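Local structure of ceramide very long chain fatty acid hydroxylase SCS7 (Saccharomyces cerevisiae, 4ZR1) at residues D76-P81 against T169-H174; R58-Q63 against H178-D183; H155-L160 against K257-G262. The protein hydroxylates the very long chain fatty acids of ceramides, postulated to act at C-2, probably using a two-zinc centre at the membrane of the endoplasmic reticulum. One frame throughout, in Å; residues are numbered along the deposited sequence.

Interaction 1: D76-P81 against T169-H174; sequences DQIHRP and THFLLH. With ZN (zinc ion), chain D; BOG (octyl beta-D-glucopyranoside), chain E.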
loop_
_atom_site.group_PDB
_atom_site.type_symbol
_atom_site.label_atom_id
_atom_site.label_comp_id
_atom_site.label_asym_id
_atom_site.label_seq_id
_atom_site.Cartn_x
_atom_site.Cartn_y
_atom_site.Cartn_z
ATOM N N ASP A 76 11.312 -9.396 7.514
ATOM C CA ASP A 76 10.786 -10.745 7.423
ATOM C C ASP A 76 9.470 -10.848 8.173
ATOM O O ASP A 76 8.580 -11.603 7.798
ATOM C CB ASP A 76 11.786 -11.754 7.982
ATOM C CG ASP A 76 11.348 -13.185 7.754
ATOM O OD1 ASP A 76 10.720 -13.770 8.664
ATOM O OD2 ASP A 76 11.613 -13.717 6.652
ATOM N N GLN A 77 9.348 -10.072 9.238
ATOM C CA GLN A 77 8.244 -10.253 10.160
ATOM C C GLN A 77 7.044 -9.368 9.832
ATOM O O GLN A 77 5.899 -9.788 9.997
ATOM C CB GLN A 77 8.730 -9.996 11.583
ATOM C CG GLN A 77 8.147 -10.938 12.603
ATOM C CD GLN A 77 8.531 -12.366 12.375
ATOM O OE1 GLN A 77 9.617 -12.665 11.876
ATOM N NE2 GLN A 77 7.628 -13.269 12.722
ATOM N N ILE A 78 7.315 -8.151 9.365
ATOM C CA ILE A 78 6.267 -7.178 9.051
ATOM C C ILE A 78 5.413 -7.602 7.850
ATOM O O ILE A 78 4.259 -7.187 7.734
ATOM C CB ILE A 78 6.864 -5.777 8.764
ATOM C CG1 ILE A 78 5.814 -4.684 8.952
ATOM C CG2 ILE A 78 7.450 -5.706 7.352
ATOM C CD1 ILE A 78 5.356 -4.512 10.375
ATOM N N HIS A 79 5.981 -8.428 6.966
ATOM C CA HIS A 79 5.270 -8.892 5.775
ATOM C C HIS A 79 4.600 -10.251 6.001
ATOM O O HIS A 79 3.992 -10.811 5.093
ATOM C CB HIS A 79 6.216 -8.975 4.572
ATOM C CG HIS A 79 6.814 -7.659 4.179
ATOM N ND1 HIS A 79 8.109 -7.308 4.491
ATOM C CD2 HIS A 79 6.293 -6.606 3.505
ATOM C CE1 HIS A 79 8.361 -6.098 4.026
ATOM N NE2 HIS A 79 7.275 -5.645 3.429
ATOM N N ARG A 80 4.708 -10.787 7.209
ATOM C CA ARG A 80 3.942 -11.979 7.540
ATOM C C ARG A 80 2.699 -11.523 8.289
ATOM O O ARG A 80 2.789 -11.054 9.420
ATOM C CB ARG A 80 4.790 -12.960 8.340
ATOM C CG ARG A 80 6.017 -13.418 7.553
ATOM C CD ARG A 80 6.886 -14.380 8.327
ATOM N NE ARG A 80 6.158 -15.590 8.680
ATOM C CZ ARG A 80 6.709 -16.639 9.275
ATOM N NH1 ARG A 80 5.973 -17.705 9.569
ATOM N NH2 ARG A 80 8.002 -16.620 9.570
ATOM N N PRO A 81 1.532 -11.618 7.628
ATOM C CA PRO A 81 0.333 -10.900 8.080
ATOM C C PRO A 81 -0.294 -11.415 9.371
ATOM O O PRO A 81 -0.246 -12.601 9.683
ATOM C CB PRO A 81 -0.644 -11.078 6.904
ATOM C CG PRO A 81 -0.166 -12.301 6.186
ATOM C CD PRO A 81 1.324 -12.288 6.331
ATOM N N THR A 169 9.200 4.463 9.446
ATOM C CA THR A 169 8.837 5.131 8.199
ATOM C C THR A 169 8.272 4.132 7.200
ATOM O O THR A 169 7.249 4.377 6.560
ATOM C CB THR A 169 10.049 5.833 7.561
ATOM O OG1 THR A 169 10.650 6.719 8.515
ATOM C CG2 THR A 169 9.626 6.620 6.315
ATOM N N HIS A 170 8.964 3.006 7.068
ATOM C CA HIS A 170 8.523 1.915 6.213
ATOM C C HIS A 170 7.138 1.430 6.641
ATOM O O HIS A 170 6.213 1.341 5.834
ATOM C CB HIS A 170 9.534 0.774 6.271
ATOM C CG HIS A 170 9.156 -0.411 5.443
ATOM N ND1 HIS A 170 8.275 -1.375 5.881
ATOM C CD2 HIS A 170 9.543 -0.789 4.202
ATOM C CE1 HIS A 170 8.131 -2.293 4.944
ATOM N NE2 HIS A 170 8.889 -1.962 3.914
ATOM N N PHE A 171 7.015 1.125 7.927
ATOM C CA PHE A 171 5.757 0.705 8.534
ATOM C C PHE A 171 4.610 1.655 8.193
ATOM O O PHE A 171 3.549 1.216 7.764
ATOM C CB PHE A 171 5.937 0.607 10.051
ATOM C CG PHE A 171 4.710 0.181 10.792
ATOM C CD1 PHE A 171 4.352 -1.153 10.848
ATOM C CD2 PHE A 171 3.934 1.112 11.471
ATOM C CE1 PHE A 171 3.223 -1.550 11.549
ATOM C CE2 PHE A 171 2.803 0.723 12.172
ATOM C CZ PHE A 171 2.449 -0.611 12.218
ATOM N N LEU A 172 4.836 2.952 8.370
ATOM C CA LEU A 172 3.814 3.952 8.067
ATOM C C LEU A 172 3.462 4.053 6.575
ATOM O O LEU A 172 2.335 4.404 6.224
ATOM C CB LEU A 172 4.260 5.329 8.575
ATOM C CG LEU A 172 4.224 5.574 10.082
ATOM C CD1 LEU A 172 4.801 6.940 10.392
ATOM C CD2 LEU A 172 2.803 5.454 10.651
ATOM N N LEU A 173 4.417 3.757 5.693
ATOM C CA LEU A 173 4.175 3.905 4.255
ATOM C C LEU A 173 3.504 2.693 3.636
ATOM O O LEU A 173 2.755 2.833 2.680
ATOM C CB LEU A 173 5.481 4.189 3.512
ATOM C CG LEU A 173 6.092 5.565 3.790
ATOM C CD1 LEU A 173 7.285 5.825 2.886
ATOM C CD2 LEU A 173 5.046 6.655 3.647
ATOM N N HIS A 174 3.768 1.507 4.171
ATOM C CA HIS A 174 3.273 0.288 3.544
ATOM C C HIS A 174 3.397 -0.970 4.422
ATOM O O HIS A 174 2.587 -1.891 4.310
ATOM C CB HIS A 174 4.010 0.062 2.227
ATOM C CG HIS A 174 3.326 -0.902 1.317
ATOM N ND1 HIS A 174 2.054 -0.686 0.828
ATOM C CD2 HIS A 174 3.729 -2.092 0.812
ATOM C CE1 HIS A 174 1.709 -1.698 0.054
ATOM N NE2 HIS A 174 2.709 -2.563 0.025
HETATM ZN ZN ZN D . 3.135 -4.342 -1.130
HETATM C C1 BOG E . -0.601 3.799 5.372
HETATM O O1 BOG E . -1.293 4.243 6.518
HETATM C C2 BOG E . -1.301 2.575 4.831
HETATM O O2 BOG E . -1.119 1.538 5.765
HETATM C C3 BOG E . -0.661 2.131 3.535
HETATM O O3 BOG E . -1.408 1.132 2.878
HETATM C C4 BOG E . -0.436 3.284 2.605
HETATM O O4 BOG E . 0.376 2.818 1.553
HETATM C C5 BOG E . 0.279 4.385 3.339
HETATM O O5 BOG E . -0.542 4.820 4.402
HETATM C C6 BOG E . 0.572 5.485 2.329
HETATM O O6 BOG E . 0.623 6.765 2.919
HETATM C "C1'" BOG E . -0.472 4.554 7.625
HETATM C "C2'" BOG E . -1.302 5.001 8.811
HETATM C "C3'" BOG E . -0.448 5.897 9.686
HETATM C "C4'" BOG E . -1.076 7.265 9.878
HETATM C "C5'" BOG E . 0.001 8.334 9.952
HETATM C "C6'" BOG E . -0.568 9.595 10.557
HETATM C "C7'" BOG E . 0.443 10.715 10.469
HETATM C "C8'" BOG E . 1.480 10.540 11.555
#
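H170 meets H79 rim to rim: H170 CE1 lies 3.8 Å from H79 NE2, which approaches the H170 ring at its edge and close to its plane. The ring planes stand at 84° with centroids 5.6 Å apart, so this is an upright pairing of imidazoles in which neither covers the other's face. H170 has CG anti to the backbone N (chi1 179°), and this carries its ring off the helix toward residues 76-81. Each imidazole is also held from beyond the contact, H170 ND1 by Y74 OH and H79 ND1 by the carbonyl of V75. I78 CG2 lies over one face of H79, toward the rim, and only grazes H170.

At F171 the contact turns apolar. I78 CD1 approaches the ring edge near its plane, 3.5 Å from F171 CD1 and 3.8 Å from F171 CE1, the two side chains crossing at about a right angle. F171 is also touched by L60, L61 and I64, so helix 60-65 packs against the same phenylalanine as I78.

The helix now opens into a wider pi-type turn and enters a histidine box, the HxxHH element of H174, H177 and H178 found in membrane fatty acid hydroxylases. L172 and L173 meet the bound octyl glucoside instead: L172 CD2 touches alkyl carbon C3' of the detergent at 3.4 Å, and the detergent O4 donates a hydrogen bond of 2.6 Å to L173 O.

H174 then turns its imidazole to the metal, binding zinc through NE2 at 2.2 Å with H150, H155, H178 and H254. H79 NE2 stays 6.3 Å from the zinc, outside its first shell.

Interaction 2: R58-Q63 against H178-D183; sequences RPLLMQ and HYLPMD. With ZN (zinc ion), chain D.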
loop_
_atom_site.group_PDB
_atom_site.type_symbol
_atom_site.label_atom_id
_atom_site.label_comp_id
_atom_site.label_asym_id
_atom_site.label_seq_id
_atom_site.Cartn_x
_atom_site.Cartn_y
_atom_site.Cartn_z
ATOM N N ARG A 58 -0.464 -3.949 22.387
ATOM C CA ARG A 58 0.149 -2.704 22.821
ATOM C C ARG A 58 0.436 -1.845 21.597
ATOM O O ARG A 58 0.682 -2.388 20.521
ATOM C CB ARG A 58 1.433 -3.002 23.603
ATOM C CG ARG A 58 1.247 -3.802 24.886
ATOM C CD ARG A 58 0.703 -2.931 25.995
ATOM N NE ARG A 58 0.876 -3.537 27.305
ATOM C CZ ARG A 58 -0.119 -3.843 28.135
ATOM N NH1 ARG A 58 0.143 -4.376 29.327
ATOM N NH2 ARG A 58 -1.368 -3.600 27.786
ATOM N N PRO A 59 0.404 -0.506 21.751
ATOM C CA PRO A 59 0.617 0.388 20.595
ATOM C C PRO A 59 1.883 0.007 19.830
ATOM O O PRO A 59 2.932 -0.204 20.446
ATOM C CB PRO A 59 0.745 1.781 21.232
ATOM C CG PRO A 59 -0.021 1.675 22.533
ATOM C CD PRO A 59 0.174 0.237 23.007
ATOM N N LEU A 60 1.766 -0.099 18.509
ATOM C CA LEU A 60 2.793 -0.700 17.660
ATOM C C LEU A 60 3.969 0.216 17.342
ATOM O O LEU A 60 5.105 -0.236 17.206
ATOM C CB LEU A 60 2.156 -1.180 16.348
ATOM C CG LEU A 60 1.120 -2.304 16.465
ATOM C CD1 LEU A 60 0.425 -2.546 15.141
ATOM C CD2 LEU A 60 1.779 -3.580 16.953
ATOM N N LEU A 61 3.700 1.506 17.227
ATOM C CA LEU A 61 4.709 2.443 16.750
ATOM C C LEU A 61 5.887 2.656 17.722
ATOM O O LEU A 61 7.044 2.591 17.312
ATOM C CB LEU A 61 4.037 3.772 16.430
ATOM C CG LEU A 61 4.697 4.661 15.395
ATOM C CD1 LEU A 61 4.939 3.886 14.120
ATOM C CD2 LEU A 61 3.769 5.818 15.141
ATOM N N MET A 62 5.610 2.909 19.000
ATOM C CA MET A 62 6.701 3.104 19.958
ATOM C C MET A 62 7.460 1.803 20.124
ATOM O O MET A 62 8.675 1.772 20.323
ATOM C CB MET A 62 6.182 3.601 21.317
ATOM C CG MET A 62 6.063 5.128 21.402
ATOM S SD MET A 62 7.653 5.982 21.266
ATOM C CE MET A 62 7.141 7.700 21.271
ATOM N N GLN A 63 6.710 0.725 20.018
ATOM C CA GLN A 63 7.224 -0.621 20.130
ATOM C C GLN A 63 8.283 -0.869 19.034
ATOM O O GLN A 63 9.218 -1.642 19.218
ATOM C CB GLN A 63 6.043 -1.579 20.018
ATOM C CG GLN A 63 6.117 -2.829 20.795
ATOM C CD GLN A 63 4.907 -3.700 20.556
ATOM O OE1 GLN A 63 5.030 -4.908 20.383
ATOM N NE2 GLN A 63 3.728 -3.095 20.557
ATOM N N HIS A 178 0.863 -4.531 5.054
ATOM C CA HIS A 178 1.241 -5.936 4.913
ATOM C C HIS A 178 1.114 -6.665 6.241
ATOM O O HIS A 178 0.747 -7.835 6.296
ATOM C CB HIS A 178 2.666 -6.063 4.382
ATOM C CG HIS A 178 2.747 -6.079 2.889
ATOM N ND1 HIS A 178 2.978 -7.230 2.167
ATOM C CD2 HIS A 178 2.611 -5.085 1.978
ATOM C CE1 HIS A 178 2.990 -6.944 0.877
ATOM N NE2 HIS A 178 2.763 -5.652 0.736
ATOM N N TYR A 179 1.424 -5.959 7.318
ATOM C CA TYR A 179 1.276 -6.514 8.641
ATOM C C TYR A 179 -0.205 -6.754 8.927
ATOM O O TYR A 179 -0.567 -7.802 9.467
ATOM C CB TYR A 179 1.917 -5.581 9.671
ATOM C CG TYR A 179 2.045 -6.155 11.062
ATOM C CD1 TYR A 179 2.793 -7.304 11.299
ATOM C CD2 TYR A 179 1.457 -5.521 12.149
ATOM C CE1 TYR A 179 2.924 -7.825 12.579
ATOM C CE2 TYR A 179 1.579 -6.033 13.435
ATOM C CZ TYR A 179 2.310 -7.183 13.646
ATOM O OH TYR A 179 2.424 -7.685 14.927
ATOM N N LEU A 180 -1.065 -5.805 8.544
ATOM C CA LEU A 180 -2.504 -5.953 8.787
ATOM C C LEU A 180 -3.412 -5.641 7.588
ATOM O O LEU A 180 -4.152 -4.655 7.599
ATOM C CB LEU A 180 -2.922 -5.086 9.968
ATOM C CG LEU A 180 -2.276 -5.434 11.315
ATOM C CD1 LEU A 180 -1.636 -4.204 11.927
ATOM C CD2 LEU A 180 -3.303 -6.036 12.253
ATOM N N PRO A 181 -3.401 -6.531 6.579
ATOM C CA PRO A 181 -4.109 -6.448 5.292
ATOM C C PRO A 181 -5.603 -6.120 5.406
ATOM O O PRO A 181 -6.129 -5.312 4.635
ATOM C CB PRO A 181 -3.931 -7.851 4.711
ATOM C CG PRO A 181 -2.775 -8.429 5.420
ATOM C CD PRO A 181 -2.797 -7.859 6.783
ATOM N N MET A 182 -6.278 -6.741 6.367
ATOM C CA MET A 182 -7.716 -6.566 6.525
ATOM C C MET A 182 -8.110 -5.504 7.542
ATOM O O MET A 182 -9.256 -5.478 7.976
ATOM C CB MET A 182 -8.367 -7.893 6.913
ATOM C CG MET A 182 -8.418 -8.861 5.764
ATOM S SD MET A 182 -9.291 -8.119 4.370
ATOM C CE MET A 182 -8.187 -8.622 3.045
ATOM N N ASP A 183 -7.185 -4.624 7.916
ATOM C CA ASP A 183 -7.561 -3.456 8.726
ATOM C C ASP A 183 -8.169 -2.388 7.823
ATOM O O ASP A 183 -7.439 -1.609 7.197
ATOM C CB ASP A 183 -6.355 -2.881 9.482
ATOM C CG ASP A 183 -6.732 -1.700 10.388
ATOM O OD1 ASP A 183 -7.822 -1.113 10.220
ATOM O OD2 ASP A 183 -5.934 -1.348 11.277
HETATM ZN ZN ZN D . 3.135 -4.342 -1.130
#
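This is a small, wholly apolar contact in which L60 of helix 60-65 packs on Y179 and L180, just beyond the zinc-binding histidine box on helix 164-179. It belongs to the part of the hydroxylase inferred to be cytoplasmic, where the chain preceding the transmembrane helices folds against the residues that directly follow the HxxHH element ending at H178. Only 89 Å² of surface is buried between the segments, and all three touching residues are buried.

A single methyl carries the junction. L60 CD1 lies 4.0 Å from Y179 CE2, at the ring edge and near the ring plane, so it lies beside the tyrosine rim and not over a face. The same L60 CD1 faces L180 CD1 at 4.2 Å, with the two leucines reaching toward each other tip to tip. With chi1 at -170° the tyrosine ring extends away from its own backbone N, toward helix 60-65, while the neighbouring H178 points elsewhere and binds zinc through NE2 at 2.3 Å. Consecutive residues thus serve the metal and the packing.

Other parts of the chain fix both sides. L60 and L61 make backbone hydrogen bonds with P90 and L91, and Y179 makes one with R82. After Y179 the chain folds into a type I turn from L180 to D183, closed by D183 N to L180 O at 3.0 Å. D183 then forms a salt bridge with R186.

On the other segment, Q63 folds back over the start of 58-63, and its OE1 is bonded to D55 N. Q63 NE2 donates to P59 O at 3.0 Å with an N-H...O angle of 156°, approaching from above the carbonyl plane, 60° out of it.

Interaction 3: H155-L160 against K257-G262; sequences HFDDWL and KNYQLG. With ZN (zinc ion), chain D.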
loop_
_atom_site.group_PDB
_atom_site.type_symbol
_atom_site.label_atom_id
_atom_site.label_comp_id
_atom_site.label_asym_id
_atom_site.label_seq_id
_atom_site.Cartn_x
_atom_site.Cartn_y
_atom_site.Cartn_z
ATOM N N HIS A 155 8.443 -1.094 -0.913
ATOM C CA HIS A 155 9.152 -2.330 -0.619
ATOM C C HIS A 155 10.669 -2.168 -0.703
ATOM O O HIS A 155 11.355 -3.031 -1.234
ATOM C CB HIS A 155 8.685 -3.449 -1.549
ATOM C CG HIS A 155 7.324 -3.971 -1.210
ATOM N ND1 HIS A 155 7.122 -4.975 -0.290
ATOM C CD2 HIS A 155 6.097 -3.617 -1.659
ATOM C CE1 HIS A 155 5.827 -5.224 -0.192
ATOM N NE2 HIS A 155 5.184 -4.414 -1.013
ATOM N N PHE A 156 11.171 -1.050 -0.183
ATOM C CA PHE A 156 12.595 -0.854 0.082
ATOM C C PHE A 156 13.216 -2.100 0.723
ATOM O O PHE A 156 14.263 -2.582 0.282
ATOM C CB PHE A 156 12.785 0.357 0.996
ATOM C CG PHE A 156 14.035 1.140 0.731
ATOM C CD1 PHE A 156 14.100 2.017 -0.336
ATOM C CD2 PHE A 156 15.136 1.025 1.565
ATOM C CE1 PHE A 156 15.245 2.752 -0.576
ATOM C CE2 PHE A 156 16.281 1.758 1.327
ATOM C CZ PHE A 156 16.336 2.621 0.255
ATOM N N ASP A 157 12.550 -2.604 1.762
ATOM C CA ASP A 157 12.870 -3.885 2.415
ATOM C C ASP A 157 14.357 -4.129 2.682
ATOM O O ASP A 157 14.951 -3.445 3.514
ATOM C CB ASP A 157 12.302 -5.042 1.590
ATOM C CG ASP A 157 10.790 -4.934 1.394
ATOM O OD1 ASP A 157 10.153 -4.034 1.992
ATOM O OD2 ASP A 157 10.233 -5.762 0.649
ATOM N N ASP A 158 14.938 -5.110 1.989
ATOM C CA ASP A 158 16.345 -5.500 2.161
ATOM C C ASP A 158 17.296 -4.298 2.183
ATOM O O ASP A 158 18.245 -4.267 2.962
ATOM C CB ASP A 158 16.764 -6.468 1.042
ATOM C CG ASP A 158 18.034 -7.248 1.369
ATOM O OD1 ASP A 158 18.677 -6.967 2.405
ATOM O OD2 ASP A 158 18.398 -8.142 0.572
ATOM N N TRP A 159 17.023 -3.303 1.343
ATOM C CA TRP A 159 17.897 -2.140 1.208
ATOM C C TRP A 159 17.820 -1.168 2.398
ATOM O O TRP A 159 18.505 -0.145 2.408
ATOM C CB TRP A 159 17.574 -1.398 -0.099
ATOM C CG TRP A 159 17.590 -2.292 -1.329
ATOM C CD1 TRP A 159 18.422 -3.350 -1.563
ATOM C CD2 TRP A 159 16.721 -2.207 -2.476
ATOM N NE1 TRP A 159 18.134 -3.922 -2.782
ATOM C CE2 TRP A 159 17.095 -3.242 -3.361
ATOM C CE3 TRP A 159 15.665 -1.357 -2.839
ATOM C CZ2 TRP A 159 16.450 -3.450 -4.587
ATOM C CZ3 TRP A 159 15.024 -1.566 -4.059
ATOM C CH2 TRP A 159 15.423 -2.602 -4.915
ATOM N N LEU A 160 17.006 -1.490 3.399
ATOM C CA LEU A 160 16.820 -0.615 4.563
ATOM C C LEU A 160 18.028 -0.562 5.502
ATOM O O LEU A 160 18.731 -1.557 5.683
ATOM C CB LEU A 160 15.597 -1.060 5.371
ATOM C CG LEU A 160 14.188 -0.585 5.004
ATOM C CD1 LEU A 160 13.160 -1.459 5.706
ATOM C CD2 LEU A 160 13.998 0.863 5.408
ATOM N N LYS A 257 1.507 -14.653 -0.690
ATOM C CA LYS A 257 2.312 -15.629 -1.422
ATOM C C LYS A 257 3.709 -15.107 -1.762
ATOM O O LYS A 257 4.716 -15.759 -1.461
ATOM C CB LYS A 257 1.589 -16.049 -2.700
ATOM C CG LYS A 257 2.335 -17.068 -3.536
ATOM C CD LYS A 257 1.467 -17.544 -4.685
ATOM C CE LYS A 257 2.149 -18.622 -5.509
ATOM N NZ LYS A 257 1.252 -19.078 -6.609
ATOM N N ASN A 258 3.764 -13.932 -2.387
ATOM C CA ASN A 258 5.033 -13.343 -2.805
ATOM C C ASN A 258 4.941 -11.820 -2.914
ATOM O O ASN A 258 4.214 -11.301 -3.763
ATOM C CB ASN A 258 5.472 -13.944 -4.152
ATOM C CG ASN A 258 6.947 -13.707 -4.457
ATOM O OD1 ASN A 258 7.483 -12.626 -4.213
ATOM N ND2 ASN A 258 7.609 -14.732 -4.988
ATOM N N TYR A 259 5.679 -11.110 -2.059
ATOM C CA TYR A 259 5.713 -9.649 -2.102
ATOM C C TYR A 259 6.996 -9.136 -2.760
ATOM O O TYR A 259 7.365 -7.970 -2.599
ATOM C CB TYR A 259 5.557 -9.051 -0.692
ATOM C CG TYR A 259 6.645 -9.401 0.312
ATOM C CD1 TYR A 259 6.604 -10.588 1.032
ATOM C CD2 TYR A 259 7.690 -8.521 0.569
ATOM C CE1 TYR A 259 7.589 -10.905 1.952
ATOM C CE2 TYR A 259 8.674 -8.821 1.495
ATOM C CZ TYR A 259 8.620 -10.016 2.180
ATOM O OH TYR A 259 9.603 -10.315 3.095
ATOM N N GLN A 260 7.678 -10.013 -3.495
ATOM C CA GLN A 260 8.779 -9.592 -4.358
ATOM C C GLN A 260 8.261 -9.420 -5.786
ATOM O O GLN A 260 9.002 -9.017 -6.688
ATOM C CB GLN A 260 9.937 -10.592 -4.322
ATOM C CG GLN A 260 10.821 -10.469 -3.100
ATOM C CD GLN A 260 10.203 -11.083 -1.861
ATOM O OE1 GLN A 260 9.710 -12.213 -1.880
ATOM N NE2 GLN A 260 10.204 -10.323 -0.777
ATOM N N LEU A 261 6.977 -9.727 -5.969
ATOM C CA LEU A 261 6.305 -9.604 -7.256
ATOM C C LEU A 261 4.917 -8.979 -7.095
ATOM O O LEU A 261 4.464 -8.740 -5.973
ATOM C CB LEU A 261 6.180 -10.974 -7.916
ATOM C CG LEU A 261 7.463 -11.767 -8.134
ATOM C CD1 LEU A 261 7.112 -13.173 -8.552
ATOM C CD2 LEU A 261 8.350 -11.099 -9.176
ATOM N N GLY A 262 4.247 -8.722 -8.220
ATOM C CA GLY A 262 2.873 -8.245 -8.220
ATOM C C GLY A 262 2.703 -6.826 -7.703
ATOM O O GLY A 262 1.769 -6.540 -6.941
HETATM ZN ZN ZN D . 3.135 -4.342 -1.130
#
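Y259 meets both H155 and D157, and its side chain can be traced outward along their surface. CG sits between the backbone N and the carbonyl carbon (chi1 62°), so the ring is folded over toward residues 155-160. Y259 CB lies 3.9 Å from H155 CE1. At the next step Y259 CD2 is 3.7 Å from H155 ND1, which lies at the tyrosine edge; the two rings meet rim to rim, with planes 30° apart. Y259 CE2 then reaches D157 OD2 at 3.5 Å, the carboxylate oxygen lying in the plane of the tyrosine at its edge and the carboxylate itself turned 69° to the ring. Beyond this the ring draws away, and Y259 OH is 5.2 Å from D157 OD2. Meanwhile the tyrosine ring is stacked with H79, and Y259 O lies over one face of H155, toward the rim.

H155 is the first-shell residue. Its NE2 binds zinc at about 2.1 Å, alongside H150, H174, H178 and H254, and with H150 it bounds an HxxxxH histidine box. On the far side of the imidazole, H155 ND1 donates a weak bond of 3.3 Å to D157 OD2. Since D157 OD1 is bonded to H170 NE2, the aspartate is a second-shell group that probably helps set the rotation of the H155 ring.

The tyrosine's own loop is shaped by an Asx turn, in which N258 OD1 accepts from Q260 N at 2.7 Å. The contact joins two loops: 155-160 connects helix 128-154 to helix 164-179, whereas the loop holding 257-262 leads from helix 242-256 toward helix 269-273, with L261 O bonded to ND1 of the zinc ligand H254.

Each interaction has a ligand of the same zinc ion in one of its segments: H174 in interaction 1, H178 in interaction 2 and H155 in interaction 3. Interactions 1 and 2 share helix 164-179, and their centres are 8 Å apart. The centre of interaction 3 is 10 Å from that of interaction 1 and 18 Å from that of interaction 2, yet H174 NE2 and H155 NE2 approach to 3.3 Å around the metal. H79 of interaction 1 packs against both of the others, with H79 CD2 3.6 Å from H178 ND1 and H79 ND1 3.4 Å from Y259 CE2.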